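Local coordinates for protein malate dehydrogenase (Porphyromonas gingivalis, PDB 3FI9) that probably catalyses the NAD-dependent interconversion of malate and oxaloacetate, at residues Ser171-Thr176 against Ala193-Thr198; Asn175-Gly180 against Ala276-Ile281; Ala29-Thr34 against Ser244-Arg249; Lys78-Ser83 against Ser114-Cys119; Ala261-Asn266 against Val286-Ile291. All coordinates share one frame; numbering follows the deposited sequence.

Interaction 1 (Ser171-Thr176 against Ala193-Thr198); sequences SLVTNT and AKVNGT
The side chain of Leu172 runs alongside that of Asn196, the two pointing the same way, with Leu172 CD1 3.9 Å from Asn196 OD1. Beneath them the backbones are tied at the same level, since Asn196 N donates to Leu172 O over 2.7 Å. Further along, Thr174 and Lys194 form an antiparallel hydrogen-bonded pair, Thr174 N to Lys194 O at 2.9 Å and Lys194 N to Thr174 O at 3.1 Å. These links join strand 173-174 to the middle strand, 194-195, of a small three-stranded antiparallel sheet in the C-terminal domain; a type I' turn from Val195 to Thr198 leads on to its third strand. Val173 and Val195 share the buried face, where Leu162 and Phe166 of helix 153-166 cover them, and beta-branched valines suit both the extended backbone and this apolar cover. On the other face Thr174 OG1 lies over Lys194 CB at 3.5 Å, set between its own backbone N and carbonyl carbon (chi1 54°), while the lysine chain extends away. One water bridges the two segments: it donates to Leu172 O, accepts from Gly197 N at 3.0 Å and is hydrogen-bonded to Thr174 OG1.

Interaction 2 (Asn175-Gly180 against Ala276-Ile281); sequences NTRTYG and AMETTI
A single antiparallel bridge between strand 178-180 and the edge strand 273-277 of the large mixed sheet anchors this contact, close to the predicted active-site His182. Gly180 and Ala276 form the hydrogen-bonded pair, with Gly180 N to Ala276 O and Ala276 N to Gly180 O both 2.9 Å. Gly180 has backbone angles that would press a CB against the preceding carbonyl oxygen, which accounts for glycine here, and the small Ala276 CB fits against Gly180 O at 3.5 Å.

Beyond the bridge, Glu278 OE1 is held by two donors. Arg177 NE reaches it over 2.9 Å in a salt bridge that uses the syn lone pair, guanidinium and carboxylate being nearly coplanar, 7° apart. Tyr179 OH gives the second bond, 2.6 Å long, and comes from above the carboxylate plane, the phenol ring standing almost perpendicular to it at 86°. A bend at chi2 of Arg177 (-64°) brings NE round to the acid, while NH1 turns back to the carbonyl of Thr176. Asn175 OD1 sits over the centre of one guanidinium face. Two donors on one oxygen fix the rotation of the carboxylate and probably favour its ionised form. The CB of Tyr179 also touches Met277 CE at 4.2 Å.

Around this group, Tyr179 packs edge-to-face with Phe189, just beyond the hairpin partner strand 186-188, and Thr178 rests on Asp154 of helix 153-166. Met277 lies against strands 261-267 and 285-288.

Interaction 3 (Ala29-Thr34 against Ser244-Arg249); sequences AMMRLT and SIEMIR
Met31 lays its sulfur over one face of the Arg249 guanidinium, SD lying 3.6 Å above the plane and offset toward the rim. The thioether chain is extended beyond CG (chi2 -177°, chi3 -177°), which carries CE past the sulfur to Arg249 CZ at 3.9 Å and Glu246 CG at 4.0 Å. Arg249 meets it at about a right angle: its CG stands anti to the backbone N (chi1 173°), and the bend at chi3 turns the guanidinium across the methionine.

Leu33 divides its two methyls between partners on helix 238-251. CD1 packs on Ile245 CG2 at 3.6 Å and on Ile248 CG2 at 3.8 Å, while CD2 rests against the aliphatic part of Arg249, 3.6 Å from CB. Leucine's fork suits this place, since one branch meets isoleucine and the other the arginine stem. Both Met31 and Leu33 flank Arg32, whose positive phi belongs to the Schellman motif that ends helix 19-30, and whose side chain makes a cation-pi contact with Tyr5. Helix 19-30 begins within the predicted NAD-binding glycine-rich segment of the Rossmann domain; the contact joins that domain to the C-terminal one.

At the edge of the guanidinium, a water accepts from Arg249 NH1 at 3.0 Å and donates to Met31 O. Thus the arginine pairs an apolar stem and a face covered by polarisable sulfur with an edge at which NH1 donates to water, allowing one charged residue to span the boundary between buried leucine and solvent.

Interaction 4 (Lys78-Ser83 against Ser114-Cys119); sequences KYIVSS and SYCPDC
The ammonium of Lys78 meets the carboxylate of Asp118 in a weak salt bridge, NZ to OD2 3.3 Å. A water completes the link on the other oxygen: it donates to Asp118 OD1 at 3.0 Å and accepts weakly from Lys78 NZ. The lysine CB points away from the loop, but bends at chi2 (-50°) and chi4 (-82°) fold the chain back across the aspartate, and CD passes 3.7 Å from Asp118 O.

Deeper in, Cys119 SG lies 3.5 Å from Lys78 O. The same sulfur also meets Ile80, whose CD1 reaches it at 3.7 Å and touches Cys116 SG at 4.0 Å as well. Thus the tip of one isoleucine packs against two cysteines, compact, weakly polar residues that suit a buried position against an aliphatic side chain. They stand at the two ends of a type I turn, Cys116 to Cys119, closed by a backbone bond from Cys119 N to Cys116 O. Leu74 of helix 70-74 covers both Ile80 and Cys116.

The contact belongs to the Rossmann NAD-binding domain, where helix 94-115 crosses between the adjacent parallel strands 77-82 and 121-124 in a beta-alpha-beta unit; this turn brings the chain back to the sheet beside the first strand. The chemistry is layered accordingly: the apolar and sulfur contacts probably supply most of the cohesion, whereas the long, partly water-mediated ion pair at the more exposed side is likely to add only modestly.

Interaction 5 (Ala261-Asn266 against Val286-Ile291); sequences AGCYVN and VKHSDI
Strands 261-266 and 286-288 pass each other at 66°, their axes 7.7 Å apart at the closest, so they meet mainly through side chains. Cys263 sits at the crossing. Its CB touches Val286 CG2 at 3.9 Å, and its SG approaches the His288 ring obliquely, 4.8 Å from the centroid. The sulfur occupies the position between the backbone N and carbonyl carbon of its own residue (chi1 75°), which directs it along strand 286-288 to the histidine.

His288 carries the larger share of the contact. CD2 comes to 3.6 Å from Tyr264 O, which lies at the ring edge near its plane, and NE2 is 4.0 Å from Val265 CG2, the valine and histidine side chains crossing at about a right angle. The ring's rotation is fixed from its own strand end: ND1 donates to Ser289 O over 2.8 Å, nearly straight at 168° and with the acceptor in the ring plane. That bond places a proton on ND1 and turns the CD2-NE2 edge of the imidazole to the other strand. Beta-branched Val286 and Val265 suit their extended backbones.

Met277 and Thr279 also touch this cluster, from the chain between the segments. The layering is that of a two-stranded hairpin, 279-282 with 285-288, folded across strand 261-267 of the large mixed sheet in the alpha/beta C-terminal domain.

Interactions 2 and 5 are closely joined: Met277 packs on Val265 and Thr279 on Val286. Interaction 2 uses strand 273-277 and interaction 5 its neighbour 261-267, and each takes one strand of the 279-282/285-288 hairpin. Interaction 2 is buried and strongly polar, whereas interaction 5 is mostly apolar and only partly buried. Interaction 1 shares Asn175 and Thr176 with interaction 2 but lies further out, its centre about 23 Å from the centre of the chain, and relies on backbone bonds. Interactions 3 and 4 meet where Ile248 packs on Tyr79 and Val81. Both have apolar centres with a charged, watered margin, but partly buried interaction 3 joins the two domains while buried interaction 4 stays within the Rossmann part.

Interaction 1 (Ser171-Thr176 against Ala193-Thr198)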
# COMPACT_ATOMS: atom_id res chain seq x y z
N SER A 171 12.62 16.24 1.37
CA SER A 171 13.13 16.07 2.74
C SER A 171 13.99 17.23 3.18
O SER A 171 14.27 17.37 4.35
CB SER A 171 14.02 14.81 2.80
OG SER A 171 13.31 13.74 3.35
N LEU A 172 14.40 18.07 2.24
CA LEU A 172 15.26 19.22 2.57
C LEU A 172 14.45 20.39 3.12
O LEU A 172 15.02 21.37 3.60
CB LEU A 172 16.03 19.65 1.35
CG LEU A 172 16.81 18.51 0.66
CD1 LEU A 172 17.57 19.03 -0.59
CD2 LEU A 172 17.76 17.91 1.66
N VAL A 173 13.13 20.30 3.04
CA VAL A 173 12.27 21.31 3.68
C VAL A 173 11.91 20.71 5.06
O VAL A 173 11.19 19.72 5.14
CB VAL A 173 11.00 21.59 2.84
CG1 VAL A 173 10.12 22.66 3.52
CG2 VAL A 173 11.36 22.06 1.45
N THR A 174 12.40 21.28 6.14
CA THR A 174 12.32 20.58 7.39
C THR A 174 11.33 21.28 8.31
O THR A 174 11.15 22.49 8.20
CB THR A 174 13.72 20.46 8.02
OG1 THR A 174 14.31 21.76 8.13
CG2 THR A 174 14.61 19.59 7.10
N ASN A 175 10.65 20.52 9.17
CA ASN A 175 9.81 21.11 10.23
C ASN A 175 8.69 22.02 9.72
O ASN A 175 8.42 23.08 10.33
CB ASN A 175 10.67 21.88 11.23
CG ASN A 175 10.10 21.84 12.64
OD1 ASN A 175 9.43 20.89 13.00
ND2 ASN A 175 10.35 22.87 13.44
N THR A 176 8.01 21.61 8.66
CA THR A 176 6.86 22.37 8.16
C THR A 176 5.70 22.00 9.07
O THR A 176 5.48 20.80 9.36
CB THR A 176 6.47 21.94 6.75
OG1 THR A 176 6.69 20.53 6.64
CG2 THR A 176 7.31 22.63 5.70
N ALA A 193 9.72 26.38 10.06
CA ALA A 193 10.29 25.66 8.92
C ALA A 193 11.61 26.22 8.38
O ALA A 193 11.86 27.41 8.44
CB ALA A 193 9.31 25.54 7.80
N LYS A 194 12.40 25.33 7.79
CA LYS A 194 13.60 25.73 7.05
C LYS A 194 13.59 25.10 5.68
O LYS A 194 13.13 23.98 5.50
CB LYS A 194 14.84 25.22 7.77
CG LYS A 194 15.22 26.03 8.96
CD LYS A 194 16.32 25.32 9.75
CE LYS A 194 16.71 26.21 10.93
NZ LYS A 194 18.10 25.90 11.39
N VAL A 195 14.18 25.81 4.71
CA VAL A 195 14.26 25.29 3.37
C VAL A 195 15.72 25.07 3.04
O VAL A 195 16.44 26.02 2.75
CB VAL A 195 13.66 26.30 2.38
CG1 VAL A 195 13.91 25.85 0.96
CG2 VAL A 195 12.15 26.52 2.68
N ASN A 196 16.16 23.81 3.08
CA ASN A 196 17.58 23.50 2.93
C ASN A 196 18.44 24.33 3.88
O ASN A 196 19.46 24.89 3.48
CB ASN A 196 18.04 23.74 1.47
CG ASN A 196 19.23 22.86 1.09
OD1 ASN A 196 19.37 21.76 1.59
ND2 ASN A 196 20.11 23.37 0.21
N GLY A 197 18.02 24.43 5.15
CA GLY A 197 18.78 25.15 6.15
C GLY A 197 18.43 26.62 6.41
O GLY A 197 18.65 27.15 7.51
N THR A 198 17.87 27.27 5.41
CA THR A 198 17.42 28.67 5.54
C THR A 198 15.97 28.79 6.06
O THR A 198 15.05 28.21 5.46
CB THR A 198 17.42 29.31 4.16
OG1 THR A 198 18.75 29.35 3.66
CG2 THR A 198 16.82 30.70 4.20
O HOH W 1 16.29 22.30 6.29

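Interaction 2 (Asn175-Gly180 against Ala276-Ile281)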
# COMPACT_ATOMS: atom_id res chain seq x y z
N ASN A 175 10.65 20.52 9.17
CA ASN A 175 9.81 21.11 10.23
C ASN A 175 8.69 22.02 9.72
O ASN A 175 8.42 23.08 10.33
CB ASN A 175 10.67 21.88 11.23
CG ASN A 175 10.10 21.84 12.64
OD1 ASN A 175 9.43 20.89 13.00
ND2 ASN A 175 10.35 22.87 13.44
N THR A 176 8.01 21.61 8.66
CA THR A 176 6.86 22.37 8.16
C THR A 176 5.70 22.00 9.07
O THR A 176 5.48 20.80 9.36
CB THR A 176 6.47 21.94 6.75
OG1 THR A 176 6.69 20.53 6.64
CG2 THR A 176 7.31 22.63 5.70
N ARG A 177 4.96 22.99 9.52
CA ARG A 177 3.95 22.76 10.54
C ARG A 177 2.71 23.59 10.29
O ARG A 177 2.82 24.79 10.07
CB ARG A 177 4.48 23.09 11.95
CG ARG A 177 5.49 22.14 12.44
CD ARG A 177 4.89 20.78 12.62
NE ARG A 177 5.82 19.90 13.29
CZ ARG A 177 6.64 19.05 12.68
NH1 ARG A 177 6.63 18.93 11.36
NH2 ARG A 177 7.46 18.30 13.41
N THR A 178 1.54 22.95 10.29
CA THR A 178 0.29 23.67 10.46
C THR A 178 -0.36 23.13 11.75
O THR A 178 -0.32 21.93 12.02
CB THR A 178 -0.70 23.50 9.27
OG1 THR A 178 -1.30 22.20 9.33
CG2 THR A 178 -0.01 23.64 7.88
N TYR A 179 -1.04 24.01 12.49
CA TYR A 179 -1.77 23.62 13.68
C TYR A 179 -3.24 24.08 13.59
O TYR A 179 -3.66 24.77 12.63
CB TYR A 179 -1.10 24.22 14.93
CG TYR A 179 0.35 23.82 15.10
CD1 TYR A 179 0.72 22.48 15.25
CD2 TYR A 179 1.34 24.78 15.14
CE1 TYR A 179 2.06 22.13 15.39
CE2 TYR A 179 2.66 24.45 15.30
CZ TYR A 179 3.01 23.13 15.41
OH TYR A 179 4.33 22.82 15.59
N GLY A 180 -4.03 23.67 14.58
CA GLY A 180 -5.46 24.07 14.65
C GLY A 180 -6.41 23.14 13.93
O GLY A 180 -6.45 21.95 14.24
N ALA A 276 -5.16 20.01 15.90
CA ALA A 276 -3.82 19.63 15.45
C ALA A 276 -2.82 20.43 16.27
O ALA A 276 -2.94 21.66 16.37
CB ALA A 276 -3.63 19.94 13.92
N MET A 277 -1.87 19.72 16.88
CA MET A 277 -0.95 20.30 17.84
C MET A 277 0.46 19.77 17.61
O MET A 277 0.66 18.83 16.84
CB MET A 277 -1.41 19.98 19.27
CG MET A 277 -2.61 20.80 19.76
SD MET A 277 -2.10 22.45 20.46
CE MET A 277 -1.76 23.34 18.98
N GLU A 278 1.43 20.34 18.31
CA GLU A 278 2.79 19.77 18.30
C GLU A 278 2.86 18.62 19.28
O GLU A 278 3.14 18.81 20.48
CB GLU A 278 3.84 20.83 18.61
CG GLU A 278 5.28 20.35 18.46
CD GLU A 278 5.65 19.95 17.04
OE1 GLU A 278 4.99 20.39 16.07
OE2 GLU A 278 6.62 19.19 16.87
N THR A 279 2.65 17.42 18.76
CA THR A 279 2.41 16.26 19.58
C THR A 279 3.56 15.28 19.46
O THR A 279 4.30 15.30 18.47
CB THR A 279 1.14 15.54 19.09
OG1 THR A 279 1.04 15.62 17.65
CG2 THR A 279 -0.08 16.15 19.72
N THR A 280 3.71 14.44 20.48
CA THR A 280 4.51 13.24 20.34
C THR A 280 3.65 12.08 20.83
O THR A 280 3.00 12.16 21.85
CB THR A 280 5.94 13.28 20.99
OG1 THR A 280 6.04 12.39 22.12
CG2 THR A 280 6.32 14.68 21.40
N ILE A 281 3.62 11.05 20.03
CA ILE A 281 2.87 9.86 20.32
C ILE A 281 3.89 8.80 20.64
O ILE A 281 4.84 8.58 19.88
CB ILE A 281 2.11 9.46 19.07
CG1 ILE A 281 1.17 10.61 18.64
CG2 ILE A 281 1.39 8.16 19.28
CD1 ILE A 281 0.36 10.25 17.40

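Interaction 3 (Ala29-Thr34 against Ser244-Arg249)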
# COMPACT_ATOMS: atom_id res chain seq x y z
N ALA A 29 0.39 -4.64 8.03
CA ALA A 29 1.06 -5.93 7.82
C ALA A 29 2.51 -5.75 7.39
O ALA A 29 3.40 -6.42 7.91
CB ALA A 29 0.27 -6.79 6.80
N MET A 30 2.79 -4.86 6.43
CA MET A 30 4.18 -4.65 6.04
C MET A 30 5.04 -4.19 7.20
O MET A 30 6.22 -4.56 7.31
CB MET A 30 4.29 -3.58 4.92
CG MET A 30 3.78 -4.05 3.56
SD MET A 30 3.71 -2.80 2.21
CE MET A 30 5.54 -2.51 2.11
N MET A 31 4.47 -3.31 8.03
CA MET A 31 5.23 -2.74 9.15
C MET A 31 5.43 -3.76 10.30
O MET A 31 6.07 -3.46 11.27
CB MET A 31 4.52 -1.49 9.71
CG MET A 31 4.70 -0.21 8.85
SD MET A 31 3.88 1.24 9.68
CE MET A 31 4.20 2.48 8.40
N ARG A 32 4.79 -4.92 10.17
CA ARG A 32 4.84 -5.97 11.19
C ARG A 32 4.53 -5.41 12.57
O ARG A 32 5.29 -5.61 13.52
CB ARG A 32 6.19 -6.73 11.14
CG ARG A 32 6.32 -7.49 9.80
CD ARG A 32 7.74 -8.13 9.61
NE ARG A 32 7.94 -9.29 10.49
CZ ARG A 32 7.39 -10.48 10.30
NH1 ARG A 32 6.58 -10.66 9.27
NH2 ARG A 32 7.65 -11.49 11.12
N LEU A 33 3.39 -4.72 12.67
CA LEU A 33 3.00 -4.12 13.95
C LEU A 33 2.56 -5.23 14.90
O LEU A 33 3.03 -5.29 16.04
CB LEU A 33 1.88 -3.10 13.77
CG LEU A 33 2.24 -1.99 12.76
CD1 LEU A 33 1.05 -0.97 12.61
CD2 LEU A 33 3.53 -1.29 13.20
N THR A 34 1.68 -6.09 14.41
CA THR A 34 1.20 -7.27 15.18
C THR A 34 0.74 -8.35 14.19
O THR A 34 0.12 -8.05 13.15
CB THR A 34 -0.01 -6.88 16.08
OG1 THR A 34 -0.61 -8.04 16.68
CG2 THR A 34 -1.06 -6.19 15.27
N SER A 244 -1.64 7.62 9.03
CA SER A 244 -2.39 7.05 10.15
C SER A 244 -1.71 5.80 10.72
O SER A 244 -1.65 5.58 11.93
CB SER A 244 -3.82 6.71 9.68
OG SER A 244 -4.53 7.92 9.31
N ILE A 245 -1.27 4.94 9.83
CA ILE A 245 -0.63 3.72 10.35
C ILE A 245 0.74 4.01 10.98
O ILE A 245 1.14 3.34 11.95
CB ILE A 245 -0.57 2.57 9.34
CG1 ILE A 245 -1.99 2.33 8.75
CG2 ILE A 245 0.01 1.27 10.04
CD1 ILE A 245 -3.16 2.03 9.78
N GLU A 246 1.46 5.01 10.46
CA GLU A 246 2.67 5.43 11.16
C GLU A 246 2.29 5.90 12.53
O GLU A 246 3.06 5.67 13.49
CB GLU A 246 3.38 6.62 10.50
CG GLU A 246 4.09 6.38 9.23
CD GLU A 246 4.78 7.67 8.73
OE1 GLU A 246 6.01 7.67 8.66
OE2 GLU A 246 4.12 8.67 8.41
N MET A 247 1.15 6.61 12.65
CA MET A 247 0.71 7.05 14.01
C MET A 247 0.49 5.87 14.97
O MET A 247 0.97 5.91 16.13
CB MET A 247 -0.56 7.93 13.98
CG MET A 247 -0.44 9.17 13.04
SD MET A 247 -1.99 10.06 12.91
CE MET A 247 -2.35 10.49 14.58
N ILE A 248 -0.28 4.86 14.54
CA ILE A 248 -0.56 3.73 15.45
C ILE A 248 0.74 2.93 15.75
O ILE A 248 0.97 2.43 16.86
CB ILE A 248 -1.70 2.80 14.93
CG1 ILE A 248 -2.38 2.11 16.13
CG2 ILE A 248 -1.20 1.77 13.85
CD1 ILE A 248 -3.16 3.07 17.04
N ARG A 249 1.63 2.84 14.78
CA ARG A 249 2.95 2.27 15.08
C ARG A 249 3.66 2.98 16.26
O ARG A 249 4.22 2.32 17.14
CB ARG A 249 3.86 2.24 13.87
CG ARG A 249 5.28 1.81 14.25
CD ARG A 249 6.07 1.52 13.00
NE ARG A 249 6.39 2.73 12.27
CZ ARG A 249 7.05 2.73 11.10
NH1 ARG A 249 7.49 1.58 10.59
NH2 ARG A 249 7.32 3.86 10.47
O HOH W 2 7.45 -1.23 11.64

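Interaction 4 (Lys78-Ser83 against Ser114-Cys119)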
# COMPACT_ATOMS: atom_id res chain seq x y z
N LYS A 78 -6.49 -3.85 21.41
CA LYS A 78 -5.75 -2.87 22.17
C LYS A 78 -5.40 -1.59 21.39
O LYS A 78 -5.03 -0.59 21.99
CB LYS A 78 -4.44 -3.44 22.66
CG LYS A 78 -4.62 -4.56 23.75
CD LYS A 78 -5.55 -4.12 24.89
CE LYS A 78 -5.36 -5.03 26.11
NZ LYS A 78 -6.15 -6.24 25.91
N TYR A 79 -5.44 -1.68 20.08
CA TYR A 79 -5.24 -0.51 19.19
C TYR A 79 -6.32 -0.54 18.16
O TYR A 79 -6.71 -1.60 17.68
CB TYR A 79 -3.86 -0.56 18.51
CG TYR A 79 -2.79 -0.63 19.55
CD1 TYR A 79 -2.25 0.51 20.10
CD2 TYR A 79 -2.38 -1.88 20.07
CE1 TYR A 79 -1.25 0.43 21.12
CE2 TYR A 79 -1.43 -1.96 21.06
CZ TYR A 79 -0.86 -0.80 21.57
OH TYR A 79 0.09 -0.89 22.56
N ILE A 80 -6.83 0.65 17.83
CA ILE A 80 -7.88 0.76 16.87
C ILE A 80 -7.59 1.94 15.97
O ILE A 80 -7.24 3.02 16.45
CB ILE A 80 -9.25 1.08 17.54
CG1 ILE A 80 -9.68 -0.08 18.46
CG2 ILE A 80 -10.31 1.31 16.44
CD1 ILE A 80 -10.93 0.24 19.31
N VAL A 81 -7.76 1.74 14.67
CA VAL A 81 -7.69 2.86 13.73
C VAL A 81 -8.95 2.84 12.92
O VAL A 81 -9.22 1.86 12.26
CB VAL A 81 -6.49 2.71 12.77
CG1 VAL A 81 -6.51 3.81 11.64
CG2 VAL A 81 -5.19 2.72 13.56
N SER A 82 -9.71 3.93 12.93
CA SER A 82 -10.95 3.98 12.12
C SER A 82 -11.02 4.97 10.99
O SER A 82 -10.86 6.18 11.22
CB SER A 82 -12.19 4.23 12.99
OG SER A 82 -13.36 4.30 12.16
N SER A 83 -11.30 4.46 9.78
CA SER A 83 -11.72 5.33 8.70
C SER A 83 -13.17 5.06 8.42
O SER A 83 -13.60 5.19 7.29
CB SER A 83 -10.94 5.10 7.41
OG SER A 83 -10.90 3.71 7.12
N SER A 114 -18.00 -0.77 25.79
CA SER A 114 -18.61 -2.06 26.05
C SER A 114 -17.64 -3.21 25.85
O SER A 114 -17.61 -4.13 26.65
CB SER A 114 -19.79 -2.30 25.12
OG SER A 114 -20.78 -1.31 25.29
N TYR A 115 -16.85 -3.14 24.78
CA TYR A 115 -16.08 -4.31 24.33
C TYR A 115 -14.56 -4.24 24.57
O TYR A 115 -13.90 -5.28 24.65
CB TYR A 115 -16.38 -4.54 22.84
CG TYR A 115 -17.84 -4.72 22.52
CD1 TYR A 115 -18.63 -5.61 23.26
CD2 TYR A 115 -18.45 -3.99 21.49
CE1 TYR A 115 -20.01 -5.77 22.96
CE2 TYR A 115 -19.80 -4.15 21.18
CZ TYR A 115 -20.58 -5.04 21.92
OH TYR A 115 -21.91 -5.18 21.61
N CYS A 116 -13.99 -3.04 24.70
CA CYS A 116 -12.56 -2.95 24.96
C CYS A 116 -12.16 -1.68 25.75
O CYS A 116 -11.28 -0.91 25.35
CB CYS A 116 -11.76 -3.13 23.65
SG CYS A 116 -12.23 -1.99 22.32
N PRO A 117 -12.80 -1.48 26.92
CA PRO A 117 -12.53 -0.31 27.74
C PRO A 117 -11.07 -0.24 28.12
O PRO A 117 -10.58 0.85 28.44
CB PRO A 117 -13.39 -0.55 29.00
CG PRO A 117 -13.58 -2.05 29.05
CD PRO A 117 -13.72 -2.43 27.58
N ASP A 118 -10.36 -1.38 28.05
CA ASP A 118 -8.89 -1.43 28.27
C ASP A 118 -8.00 -1.17 27.03
O ASP A 118 -6.78 -1.35 27.09
CB ASP A 118 -8.47 -2.79 28.86
CG ASP A 118 -8.94 -3.97 27.99
OD1 ASP A 118 -9.94 -3.81 27.25
OD2 ASP A 118 -8.33 -5.07 28.05
N CYS A 119 -8.62 -0.75 25.93
CA CYS A 119 -7.89 -0.33 24.71
C CYS A 119 -6.77 0.64 25.08
O CYS A 119 -6.96 1.45 25.98
CB CYS A 119 -8.88 0.39 23.75
SG CYS A 119 -8.34 0.41 21.98
O HOH W 3 -9.19 -5.32 24.78

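Interaction 5 (Ala261-Asn266 against Val286-Ile291)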
# COMPACT_ATOMS: atom_id res chain seq x y z
N ALA A 261 -0.45 15.79 15.22
CA ALA A 261 -1.62 14.92 15.30
C ALA A 261 -2.72 15.72 15.97
O ALA A 261 -2.44 16.68 16.67
CB ALA A 261 -1.31 13.66 16.12
N GLY A 262 -3.96 15.33 15.77
CA GLY A 262 -5.06 15.92 16.55
C GLY A 262 -5.12 15.32 17.94
O GLY A 262 -5.00 14.08 18.11
N CYS A 263 -5.23 16.17 18.96
CA CYS A 263 -5.34 15.69 20.28
C CYS A 263 -6.16 16.65 21.13
O CYS A 263 -6.44 17.79 20.70
CB CYS A 263 -3.95 15.46 20.90
SG CYS A 263 -3.15 16.99 21.34
N TYR A 264 -6.58 16.18 22.30
CA TYR A 264 -7.41 16.96 23.21
C TYR A 264 -6.55 18.07 23.81
O TYR A 264 -5.42 17.82 24.25
CB TYR A 264 -7.92 16.10 24.39
CG TYR A 264 -8.93 16.88 25.22
CD1 TYR A 264 -10.08 17.40 24.63
CD2 TYR A 264 -8.73 17.05 26.57
CE1 TYR A 264 -11.01 18.15 25.42
CE2 TYR A 264 -9.63 17.75 27.35
CZ TYR A 264 -10.77 18.29 26.77
OH TYR A 264 -11.62 18.98 27.59
N VAL A 265 -7.11 19.28 23.84
CA VAL A 265 -6.44 20.48 24.37
C VAL A 265 -7.43 21.13 25.32
O VAL A 265 -8.60 21.34 24.98
CB VAL A 265 -6.12 21.51 23.24
CG1 VAL A 265 -5.56 22.78 23.84
CG2 VAL A 265 -5.11 20.90 22.21
N ASN A 266 -7.01 21.49 26.52
CA ASN A 266 -7.93 22.27 27.36
C ASN A 266 -7.09 23.18 28.23
O ASN A 266 -6.77 22.80 29.32
CB ASN A 266 -8.79 21.37 28.24
CG ASN A 266 -9.80 22.17 29.10
OD1 ASN A 266 -10.34 23.17 28.67
ND2 ASN A 266 -10.04 21.69 30.30
N VAL A 286 -0.43 10.16 23.61
CA VAL A 286 -0.09 11.45 23.02
C VAL A 286 0.06 12.53 24.10
O VAL A 286 -0.68 12.55 25.10
CB VAL A 286 -1.16 11.86 21.99
CG1 VAL A 286 -2.53 12.00 22.66
CG2 VAL A 286 -0.77 13.15 21.24
N LYS A 287 1.01 13.43 23.90
CA LYS A 287 1.06 14.68 24.66
C LYS A 287 1.34 15.85 23.70
O LYS A 287 1.92 15.67 22.64
CB LYS A 287 2.11 14.62 25.78
N HIS A 288 0.94 17.06 24.08
CA HIS A 288 1.26 18.19 23.25
C HIS A 288 2.14 19.19 23.98
O HIS A 288 2.14 19.25 25.21
CB HIS A 288 -0.03 18.85 22.70
CG HIS A 288 -0.87 19.54 23.72
ND1 HIS A 288 -0.54 20.76 24.27
CD2 HIS A 288 -2.06 19.20 24.28
CE1 HIS A 288 -1.49 21.14 25.11
NE2 HIS A 288 -2.41 20.20 25.14
N SER A 289 2.88 19.97 23.21
CA SER A 289 3.76 20.96 23.80
C SER A 289 2.96 22.18 24.28
O SER A 289 1.75 22.30 24.05
CB SER A 289 4.80 21.39 22.76
OG SER A 289 4.18 22.28 21.86
N ASP A 290 3.63 23.10 24.94
CA ASP A 290 3.01 24.26 25.54
C ASP A 290 2.56 25.26 24.46
O ASP A 290 3.36 25.85 23.75
CB ASP A 290 4.01 24.93 26.51
CG ASP A 290 3.49 26.22 27.09
OD1 ASP A 290 2.30 26.56 26.88
OD2 ASP A 290 4.28 26.89 27.78
N ILE A 291 1.25 25.45 24.34
CA ILE A 291 0.72 26.27 23.26
C ILE A 291 1.29 27.67 23.36
O ILE A 291 1.53 28.35 22.35
CB ILE A 291 -0.83 26.30 23.29
CG1 ILE A 291 -1.42 26.60 21.92
CG2 ILE A 291 -1.36 27.25 24.39
CD1 ILE A 291 -2.65 25.72 21.63